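Side-chain contacts in glucosidase (Croceicoccus marinus, PDB 5Z3K), which probably hydrolyses O-glycosidic bonds as a family 39 beta-glucosidase built round an eight-stranded barrel: residues G230-D235 / D390-Q395; I29-P34 / V39-D44; I105-A110 / R135-G140. All coordinates share one frame; numbering follows the deposited sequence.

The three contacts involve strands of the eight-stranded parallel barrel or the loops that follow them. Along the chain interaction 2 comes first, then interaction 3, and both close before interaction 1 opens. Interaction 2 shapes the connection between the barrel strand 25-27 and helix 43-48, and interaction 3 packs barrel strand 104-109 against helix 123-138; their centres lie about 20 Å apart, and helix 89-100 touches residues of both. Interaction 1, whose centre is about 32 Å from that of interaction 2 and about 34 Å from that of interaction 3, joins the loop after strand 223-229 to strand 391-394. Two contacts thus lie in strand-to-helix parts of the barrel, while the third joins a barrel loop to a small two-stranded sheet.

Interaction 1: G230-D235 / D390-Q395; sequences GDNSRD and DVFEFQ
Asn232 lays its side chain flat over one face of the Phe392 ring. The amide and ring planes are only 10° apart, and Asn232 CB stands over the ring centre, 3.5 Å from the centroid and 13° off the normal, which meets the definition of a CH-pi contact. The amide itself is displaced over the CD1-CE1 side of that face: Asn232 CG comes within 3.3 Å of Phe392 CD1, and Asn232 ND2 is 3.5 Å from the same carbon. Phe392 reaches this position with CG anti to its backbone N (chi1 178°), which carries the ring from the strand to the loop. The amide is also held from outside, since Asn232 OD1 is hydrogen-bonded to Arg387 NE.

Beside this stack the packing slackens. Asp231 CB approaches Phe392 CE2 obliquely at 4.2 Å, while its carboxylate is engaged by the backbone N of Gly269 and of Ile270. Arg234 NH1 helps to brace the loop by donating to Asp231 O at 3.1 Å, and Gly230 O accepts from both Ser233 N and Arg234 N. On the outer side of the strand, Val391 and exposed Glu393 point away from the loop. Replacing Phe392 by an alanine would probably open a gap beside Asn232 and take the flat support from its amide, though the bond from Arg387 NE could persist.

Loop 230-235 runs from barrel strand 223-229 toward helix 238-252, whereas strand 391-394 pairs antiparallel with strand 405-408; Phe392 rests on Leu407 of that partner strand and on Ile270, joining the small sheet to the barrel's loops.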
loop_
_atom_site.group_PDB
_atom_site.type_symbol
_atom_site.label_atom_id
_atom_site.label_comp_id
_atom_site.label_asym_id
_atom_site.label_seq_id
_atom_site.Cartn_x
_atom_site.Cartn_y
_atom_site.Cartn_z
ATOM N N GLY A 230 4.260 -11.891 -0.400
ATOM C CA GLY A 230 5.379 -12.677 0.099
ATOM C C GLY A 230 5.076 -14.135 0.407
ATOM O O GLY A 230 5.802 -14.753 1.188
ATOM N N ASP A 231 4.013 -14.703 -0.184
ATOM C CA ASP A 231 3.558 -16.029 0.238
ATOM C C ASP A 231 4.655 -17.073 0.115
ATOM O O ASP A 231 4.820 -17.914 1.002
ATOM C CB ASP A 231 2.352 -16.480 -0.584
ATOM C CG ASP A 231 1.131 -15.661 -0.309
ATOM O OD1 ASP A 231 1.019 -14.594 -0.931
ATOM O OD2 ASP A 231 0.291 -16.079 0.515
ATOM N N ASN A 232 5.390 -17.061 -0.989
ATOM C CA ASN A 232 6.339 -18.127 -1.272
ATOM C C ASN A 232 7.777 -17.752 -0.931
ATOM O O ASN A 232 8.698 -18.505 -1.268
ATOM C CB ASN A 232 6.225 -18.546 -2.740
ATOM C CG ASN A 232 6.952 -19.848 -3.032
ATOM O OD1 ASN A 232 7.808 -19.903 -3.913
ATOM N ND2 ASN A 232 6.641 -20.888 -2.263
ATOM N N SER A 233 7.992 -16.617 -0.261
ATOM C CA SER A 233 9.339 -16.203 0.137
ATOM C C SER A 233 9.401 -15.800 1.608
ATOM O O SER A 233 10.430 -15.976 2.276
ATOM C CB SER A 233 9.820 -15.031 -0.734
ATOM O OG SER A 233 9.303 -13.791 -0.256
ATOM N N ARG A 234 8.292 -15.260 2.118
ATOM C CA ARG A 234 8.252 -14.570 3.412
ATOM C C ARG A 234 9.420 -13.599 3.571
ATOM O O ARG A 234 9.908 -13.401 4.683
ATOM C CB ARG A 234 8.232 -15.551 4.594
ATOM C CG ARG A 234 7.180 -16.638 4.530
ATOM C CD ARG A 234 5.812 -16.110 4.214
ATOM N NE ARG A 234 4.860 -16.522 5.235
ATOM C CZ ARG A 234 3.819 -17.314 5.018
ATOM N NH1 ARG A 234 3.572 -17.781 3.805
ATOM N NH2 ARG A 234 3.016 -17.619 6.017
ATOM N N ASP A 235 9.875 -12.993 2.469
ATOM C CA ASP A 235 11.074 -12.153 2.471
ATOM C C ASP A 235 10.657 -10.701 2.276
ATOM O O ASP A 235 10.167 -10.347 1.189
ATOM C CB ASP A 235 12.042 -12.594 1.360
ATOM C CG ASP A 235 13.396 -11.879 1.415
ATOM O OD1 ASP A 235 13.533 -10.907 2.188
ATOM O OD2 ASP A 235 14.338 -12.312 0.684
ATOM N N ASP A 390 12.395 -21.431 -10.164
ATOM C CA ASP A 390 11.889 -20.215 -9.520
ATOM C C ASP A 390 10.530 -19.825 -10.101
ATOM O O ASP A 390 10.342 -18.782 -10.734
ATOM C CB ASP A 390 12.908 -19.093 -9.635
ATOM C CG ASP A 390 14.049 -19.262 -8.658
ATOM O OD1 ASP A 390 13.802 -19.796 -7.550
ATOM O OD2 ASP A 390 15.182 -18.874 -8.990
ATOM N N VAL A 391 9.580 -20.720 -9.860
ATOM C CA VAL A 391 8.181 -20.553 -10.223
ATOM C C VAL A 391 7.349 -20.987 -9.026
ATOM O O VAL A 391 7.624 -22.021 -8.409
ATOM C CB VAL A 391 7.807 -21.376 -11.478
ATOM C CG1 VAL A 391 6.296 -21.581 -11.568
ATOM C CG2 VAL A 391 8.317 -20.706 -12.729
ATOM N N PHE A 392 6.344 -20.192 -8.687
ATOM C CA PHE A 392 5.444 -20.496 -7.589
ATOM C C PHE A 392 4.127 -20.983 -8.170
ATOM O O PHE A 392 3.554 -20.323 -9.043
ATOM C CB PHE A 392 5.231 -19.259 -6.713
ATOM C CG PHE A 392 4.268 -19.470 -5.575
ATOM C CD1 PHE A 392 4.296 -20.635 -4.826
ATOM C CD2 PHE A 392 3.341 -18.494 -5.250
ATOM C CE1 PHE A 392 3.411 -20.828 -3.778
ATOM C CE2 PHE A 392 2.449 -18.682 -4.199
ATOM C CZ PHE A 392 2.490 -19.849 -3.462
ATOM N N GLU A 393 3.660 -22.138 -7.703
ATOM C CA GLU A 393 2.422 -22.741 -8.180
ATOM C C GLU A 393 1.436 -22.843 -7.029
ATOM O O GLU A 393 1.788 -23.311 -5.941
ATOM C CB GLU A 393 2.675 -24.126 -8.787
ATOM C CG GLU A 393 3.944 -24.219 -9.626
ATOM C CD GLU A 393 4.048 -25.528 -10.393
ATOM O OE1 GLU A 393 4.242 -26.586 -9.752
ATOM O OE2 GLU A 393 3.940 -25.494 -11.638
ATOM N N PHE A 394 0.202 -22.408 -7.270
ATOM C CA PHE A 394 -0.805 -22.395 -6.220
ATOM C C PHE A 394 -2.166 -22.693 -6.830
ATOM O O PHE A 394 -2.357 -22.613 -8.046
ATOM C CB PHE A 394 -0.817 -21.055 -5.458
ATOM C CG PHE A 394 -1.060 -19.853 -6.330
ATOM C CD1 PHE A 394 -0.057 -19.352 -7.142
ATOM C CD2 PHE A 394 -2.287 -19.213 -6.320
ATOM C CE1 PHE A 394 -0.278 -18.249 -7.943
ATOM C CE2 PHE A 394 -2.513 -18.106 -7.117
ATOM C CZ PHE A 394 -1.510 -17.626 -7.930
ATOM N N GLN A 395 -3.107 -23.060 -5.962
ATOM C CA GLN A 395 -4.477 -23.362 -6.355
ATOM C C GLN A 395 -5.356 -22.129 -6.186
ATOM O O GLN A 395 -5.145 -21.313 -5.286
ATOM C CB GLN A 395 -5.041 -24.514 -5.521
ATOM C CG GLN A 395 -4.172 -25.767 -5.498
ATOM C CD GLN A 395 -4.987 -27.050 -5.532
ATOM O OE1 GLN A 395 -5.794 -27.314 -4.636
ATOM N NE2 GLN A 395 -4.781 -27.854 -6.574
#

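Interaction 2: I29-P34 / V39-D44; sequences IPAPAP and VPDILD
Pro30 O is the polar centre of this turn: Ile42 N donates to it at 2.8 Å, with an N-H...O angle of 151°, and arrives almost in line with the carbonyl bond (C=O...N 163°). Ile42 CG1 also rests on the oxygen, 3.2 Å from Pro30 O, because it occupies the place between its own backbone N and carbonyl carbon (chi1 60°). Leu43 N lies near the same oxygen too, but at a poor angle; its hydrogen bond goes instead to Asp41 OD1, at 3.2 Å.

A water bridges the two segments at another point. It donates to Ile29 O at 2.7 Å and to Pro40 O at 2.9 Å, linking two carbonyl oxygens that, both being acceptors, can be joined only through a donor such as this water.

Apolar groups fill in round these bonds. Val39 points its CB at the other segment, so that CG2 lies against the peptide between Ala31 and Pro32 and touches Ile29 CG2 at 3.9 Å, the two side chains crossing at about a right angle. Pro32 CG sits 3.3 Å from Val39 O, and Ala31 CB packs on Asp41 OD1 at 3.5 Å. Pro30 CB meets Leu43 CD1. Helix 89-100 contributes Trp94, whose NE1 bonds Ala31 O, and Gln97, whose NE2 bonds Pro32 O.

Asp41 forms an Asx turn with Leu43, Ile42 takes the N-cap position, and helix 43-48 begins: a folded strand-to-helix connection following barrel strand 25-27 of the TIM barrel.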
loop_
_atom_site.group_PDB
_atom_site.type_symbol
_atom_site.label_atom_id
_atom_site.label_comp_id
_atom_site.label_asym_id
_atom_site.label_seq_id
_atom_site.Cartn_x
_atom_site.Cartn_y
_atom_site.Cartn_z
ATOM N N ILE A 29 -11.965 -1.022 3.649
ATOM C CA ILE A 29 -13.152 -0.267 4.032
ATOM C C ILE A 29 -12.951 0.217 5.467
ATOM O O ILE A 29 -12.937 -0.603 6.399
ATOM C CB ILE A 29 -14.424 -1.119 3.898
ATOM C CG1 ILE A 29 -14.635 -1.529 2.428
ATOM C CG2 ILE A 29 -15.627 -0.366 4.456
ATOM C CD1 ILE A 29 -15.683 -2.641 2.213
ATOM N N PRO A 30 -12.792 1.526 5.704
ATOM C CA PRO A 30 -12.435 1.996 7.047
ATOM C C PRO A 30 -13.603 2.199 8.001
ATOM O O PRO A 30 -13.358 2.345 9.207
ATOM C CB PRO A 30 -11.737 3.338 6.766
ATOM C CG PRO A 30 -12.363 3.831 5.508
ATOM C CD PRO A 30 -12.650 2.588 4.683
ATOM N N ALA A 31 -14.838 2.196 7.512
ATOM C CA ALA A 31 -15.999 2.570 8.313
ATOM C C ALA A 31 -17.256 2.311 7.486
ATOM O O ALA A 31 -17.177 2.212 6.256
ATOM C CB ALA A 31 -15.933 4.048 8.735
ATOM N N PRO A 32 -18.414 2.172 8.143
ATOM C CA PRO A 32 -19.663 1.919 7.409
ATOM C C PRO A 32 -19.998 3.008 6.399
ATOM O O PRO A 32 -19.606 4.167 6.536
ATOM C CB PRO A 32 -20.722 1.875 8.520
ATOM C CG PRO A 32 -19.986 1.516 9.733
ATOM C CD PRO A 32 -18.592 2.032 9.596
ATOM N N ALA A 33 -20.760 2.613 5.388
ATOM C CA ALA A 33 -21.380 3.496 4.415
ATOM C C ALA A 33 -22.738 2.900 4.079
ATOM O O ALA A 33 -22.973 1.713 4.331
ATOM C CB ALA A 33 -20.529 3.632 3.144
ATOM N N PRO A 34 -23.652 3.690 3.521
ATOM C CA PRO A 34 -24.978 3.144 3.182
ATOM C C PRO A 34 -24.871 1.905 2.301
ATOM O O PRO A 34 -24.159 1.892 1.289
ATOM C CB PRO A 34 -25.663 4.304 2.453
ATOM C CG PRO A 34 -25.001 5.521 2.989
ATOM C CD PRO A 34 -23.565 5.135 3.246
ATOM N N VAL A 39 -19.553 -3.241 8.902
ATOM C CA VAL A 39 -18.128 -3.217 9.224
ATOM C C VAL A 39 -17.855 -2.305 10.412
ATOM O O VAL A 39 -18.596 -1.337 10.655
ATOM C CB VAL A 39 -17.297 -2.779 8.008
ATOM C CG1 VAL A 39 -17.534 -3.725 6.859
ATOM C CG2 VAL A 39 -17.645 -1.344 7.627
ATOM N N PRO A 40 -16.801 -2.568 11.169
ATOM C CA PRO A 40 -16.439 -1.669 12.265
ATOM C C PRO A 40 -15.930 -0.332 11.749
ATOM O O PRO A 40 -15.437 -0.205 10.625
ATOM C CB PRO A 40 -15.328 -2.436 12.996
ATOM C CG PRO A 40 -14.724 -3.287 11.974
ATOM C CD PRO A 40 -15.860 -3.699 11.039
ATOM N N ASP A 41 -16.035 0.682 12.604
ATOM C CA ASP A 41 -15.467 1.997 12.303
ATOM C C ASP A 41 -14.037 2.041 12.834
ATOM O O ASP A 41 -13.818 2.212 14.036
ATOM C CB ASP A 41 -16.329 3.100 12.911
ATOM C CG ASP A 41 -15.937 4.498 12.426
ATOM O OD1 ASP A 41 -14.773 4.706 12.018
ATOM O OD2 ASP A 41 -16.802 5.403 12.457
ATOM N N ILE A 42 -13.057 1.909 11.937
ATOM C CA ILE A 42 -11.643 1.966 12.294
ATOM C C ILE A 42 -10.946 3.162 11.644
ATOM O O ILE A 42 -9.724 3.188 11.544
ATOM C CB ILE A 42 -10.922 0.652 11.930
ATOM C CG1 ILE A 42 -11.044 0.416 10.420
ATOM C CG2 ILE A 42 -11.495 -0.515 12.780
ATOM C CD1 ILE A 42 -10.460 -0.880 9.890
ATOM N N LEU A 43 -11.717 4.149 11.178
ATOM C CA LEU A 43 -11.128 5.303 10.500
ATOM C C LEU A 43 -10.116 6.027 11.384
ATOM O O LEU A 43 -9.101 6.543 10.891
ATOM C CB LEU A 43 -12.237 6.265 10.065
ATOM C CG LEU A 43 -11.802 7.502 9.291
ATOM C CD1 LEU A 43 -11.153 7.093 7.955
ATOM C CD2 LEU A 43 -13.002 8.451 9.061
ATOM N N ASP A 44 -10.376 6.094 12.696
ATOM C CA ASP A 44 -9.426 6.758 13.583
ATOM C C ASP A 44 -8.081 6.047 13.605
ATOM O O ASP A 44 -7.058 6.692 13.850
ATOM C CB ASP A 44 -9.981 6.852 15.004
ATOM C CG ASP A 44 -9.127 7.726 15.900
ATOM O OD1 ASP A 44 -9.058 8.950 15.654
ATOM O OD2 ASP A 44 -8.519 7.186 16.846
HETATM O O HOH W 1 -13.895 -1.712 8.725
#

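Interaction 3: I105-A110 / R135-G140; sequences ILFTIA and RHYVCG
Phe107 and Tyr137 alone bridge strand 105-109 and the end of helix 123-138, burying a modest 58 Å² between the two segments. Along the strand, Ile105 turns its CB toward the helix but packs on Val95 and Thr98 of helix 89-100 instead. Phe107 comes two residues later, on the same side of the strand. With its CG anti to the backbone N (chi1 -163°), the ring extends outward until Phe107 CE2 is 4.3 Å from Tyr137 CE2. The ring planes are inclined by 32° and the centroids lie 5.9 Å apart, an oblique aromatic pair that is loose van der Waals packing. Thr108, between Phe107 and Ile109, instead hydrogen-bonds through OG1 to Glu153 of the next strand.

Across the contact the Tyr137 ring is backed by its neighbour: His136 CD2 stands 3.3 Å above the ring plane, over its centre. His136 is held at both ring nitrogens, NE2 by Asp92 OD1 and ND1 by Trp141 O, which limits its rotation.

Strand 104-109 lies between parallel strands 53-55 and 151-154, and helix 123-138 covers it in the crossover to strand 151-154; Thr91 of helix 89-100 touches both Phe107 and Tyr137.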
loop_
_atom_site.group_PDB
_atom_site.type_symbol
_atom_site.label_atom_id
_atom_site.label_comp_id
_atom_site.label_asym_id
_atom_site.label_seq_id
_atom_site.Cartn_x
_atom_site.Cartn_y
_atom_site.Cartn_z
ATOM N N ILE A 105 -6.573 9.684 -2.822
ATOM C CA ILE A 105 -7.331 8.518 -3.255
ATOM C C ILE A 105 -6.766 8.001 -4.570
ATOM O O ILE A 105 -6.445 8.786 -5.474
ATOM C CB ILE A 105 -8.836 8.838 -3.365
ATOM C CG1 ILE A 105 -9.377 9.167 -1.968
ATOM C CG2 ILE A 105 -9.604 7.655 -3.933
ATOM C CD1 ILE A 105 -10.758 9.810 -1.953
ATOM N N LEU A 106 -6.598 6.681 -4.648
ATOM C CA LEU A 106 -6.303 5.961 -5.883
ATOM C C LEU A 106 -7.597 5.252 -6.252
ATOM O O LEU A 106 -7.987 4.271 -5.603
ATOM C CB LEU A 106 -5.152 4.984 -5.683
ATOM C CG LEU A 106 -4.872 3.992 -6.808
ATOM C CD1 LEU A 106 -4.355 4.775 -7.995
ATOM C CD2 LEU A 106 -3.850 2.956 -6.354
ATOM N N PHE A 107 -8.307 5.792 -7.238
ATOM C CA PHE A 107 -9.634 5.298 -7.571
ATOM C C PHE A 107 -9.503 4.248 -8.665
ATOM O O PHE A 107 -9.135 4.569 -9.800
ATOM C CB PHE A 107 -10.550 6.441 -8.000
ATOM C CG PHE A 107 -12.002 6.080 -7.966
ATOM C CD1 PHE A 107 -12.535 5.207 -8.911
ATOM C CD2 PHE A 107 -12.827 6.577 -6.969
ATOM C CE1 PHE A 107 -13.864 4.854 -8.870
ATOM C CE2 PHE A 107 -14.160 6.230 -6.925
ATOM C CZ PHE A 107 -14.681 5.366 -7.878
ATOM N N THR A 108 -9.821 3.000 -8.333
ATOM C CA THR A 108 -9.700 1.908 -9.287
ATOM C C THR A 108 -11.001 1.791 -10.077
ATOM O O THR A 108 -12.072 1.567 -9.501
ATOM C CB THR A 108 -9.369 0.585 -8.597
ATOM O OG1 THR A 108 -8.164 0.728 -7.827
ATOM C CG2 THR A 108 -9.147 -0.522 -9.633
ATOM N N ILE A 109 -10.890 1.941 -11.390
ATOM C CA ILE A 109 -11.990 1.733 -12.333
ATOM C C ILE A 109 -12.020 0.251 -12.703
ATOM O O ILE A 109 -11.145 -0.231 -13.429
ATOM C CB ILE A 109 -11.807 2.609 -13.582
ATOM C CG1 ILE A 109 -11.730 4.092 -13.179
ATOM C CG2 ILE A 109 -12.924 2.351 -14.612
ATOM C CD1 ILE A 109 -11.250 5.019 -14.267
ATOM N N ALA A 110 -13.032 -0.473 -12.225
ATOM C CA ALA A 110 -13.115 -1.911 -12.469
ATOM C C ALA A 110 -14.561 -2.374 -12.390
ATOM O O ALA A 110 -15.397 -1.748 -11.732
ATOM C CB ALA A 110 -12.269 -2.703 -11.464
ATOM N N ARG A 135 -15.555 13.863 -13.022
ATOM C CA ARG A 135 -16.026 15.219 -12.760
ATOM C C ARG A 135 -16.760 15.305 -11.430
ATOM O O ARG A 135 -16.713 16.340 -10.760
ATOM C CB ARG A 135 -16.940 15.682 -13.895
ATOM C CG ARG A 135 -16.196 16.065 -15.157
ATOM C CD ARG A 135 -17.123 16.645 -16.231
ATOM N NE ARG A 135 -16.365 16.890 -17.455
ATOM C CZ ARG A 135 -15.487 17.882 -17.602
ATOM N NH1 ARG A 135 -15.283 18.745 -16.614
ATOM N NH2 ARG A 135 -14.818 18.015 -18.739
ATOM N N HIS A 136 -17.453 14.236 -11.043
ATOM C CA HIS A 136 -18.115 14.232 -9.744
ATOM C C HIS A 136 -17.104 14.310 -8.604
ATOM O O HIS A 136 -17.344 14.995 -7.602
ATOM C CB HIS A 136 -18.993 12.987 -9.616
ATOM C CG HIS A 136 -19.634 12.833 -8.280
ATOM N ND1 HIS A 136 -20.747 13.556 -7.895
ATOM C CD2 HIS A 136 -19.324 12.032 -7.233
ATOM C CE1 HIS A 136 -21.092 13.208 -6.669
ATOM N NE2 HIS A 136 -20.241 12.288 -6.242
ATOM N N TYR A 137 -15.961 13.639 -8.733
ATOM C CA TYR A 137 -15.006 13.616 -7.632
ATOM C C TYR A 137 -13.900 14.655 -7.751
ATOM O O TYR A 137 -13.141 14.827 -6.795
ATOM C CB TYR A 137 -14.405 12.210 -7.481
ATOM C CG TYR A 137 -15.451 11.270 -6.920
ATOM C CD1 TYR A 137 -15.951 11.462 -5.634
ATOM C CD2 TYR A 137 -15.997 10.250 -7.694
ATOM C CE1 TYR A 137 -16.928 10.641 -5.115
ATOM C CE2 TYR A 137 -16.983 9.416 -7.180
ATOM C CZ TYR A 137 -17.443 9.614 -5.891
ATOM O OH TYR A 137 -18.448 8.813 -5.375
ATOM N N VAL A 138 -13.803 15.371 -8.876
ATOM C CA VAL A 138 -12.750 16.353 -9.089
ATOM C C VAL A 138 -13.300 17.765 -9.257
ATOM O O VAL A 138 -12.710 18.725 -8.748
ATOM C CB VAL A 138 -11.861 15.968 -10.291
ATOM C CG1 VAL A 138 -10.833 17.065 -10.569
ATOM C CG2 VAL A 138 -11.154 14.629 -10.027
ATOM N N CYS A 139 -14.434 17.922 -9.954
ATOM C CA CYS A 139 -14.968 19.240 -10.292
ATOM C C CYS A 139 -16.321 19.531 -9.647
ATOM O O CYS A 139 -17.009 20.459 -10.077
ATOM C CB CYS A 139 -15.084 19.389 -11.815
ATOM S SG CYS A 139 -13.549 19.021 -12.685
ATOM N N GLY A 140 -16.730 18.766 -8.637
ATOM C CA GLY A 140 -18.006 19.026 -7.986
ATOM C C GLY A 140 -19.254 18.656 -8.764
ATOM O O GLY A 140 -20.355 18.995 -8.320
#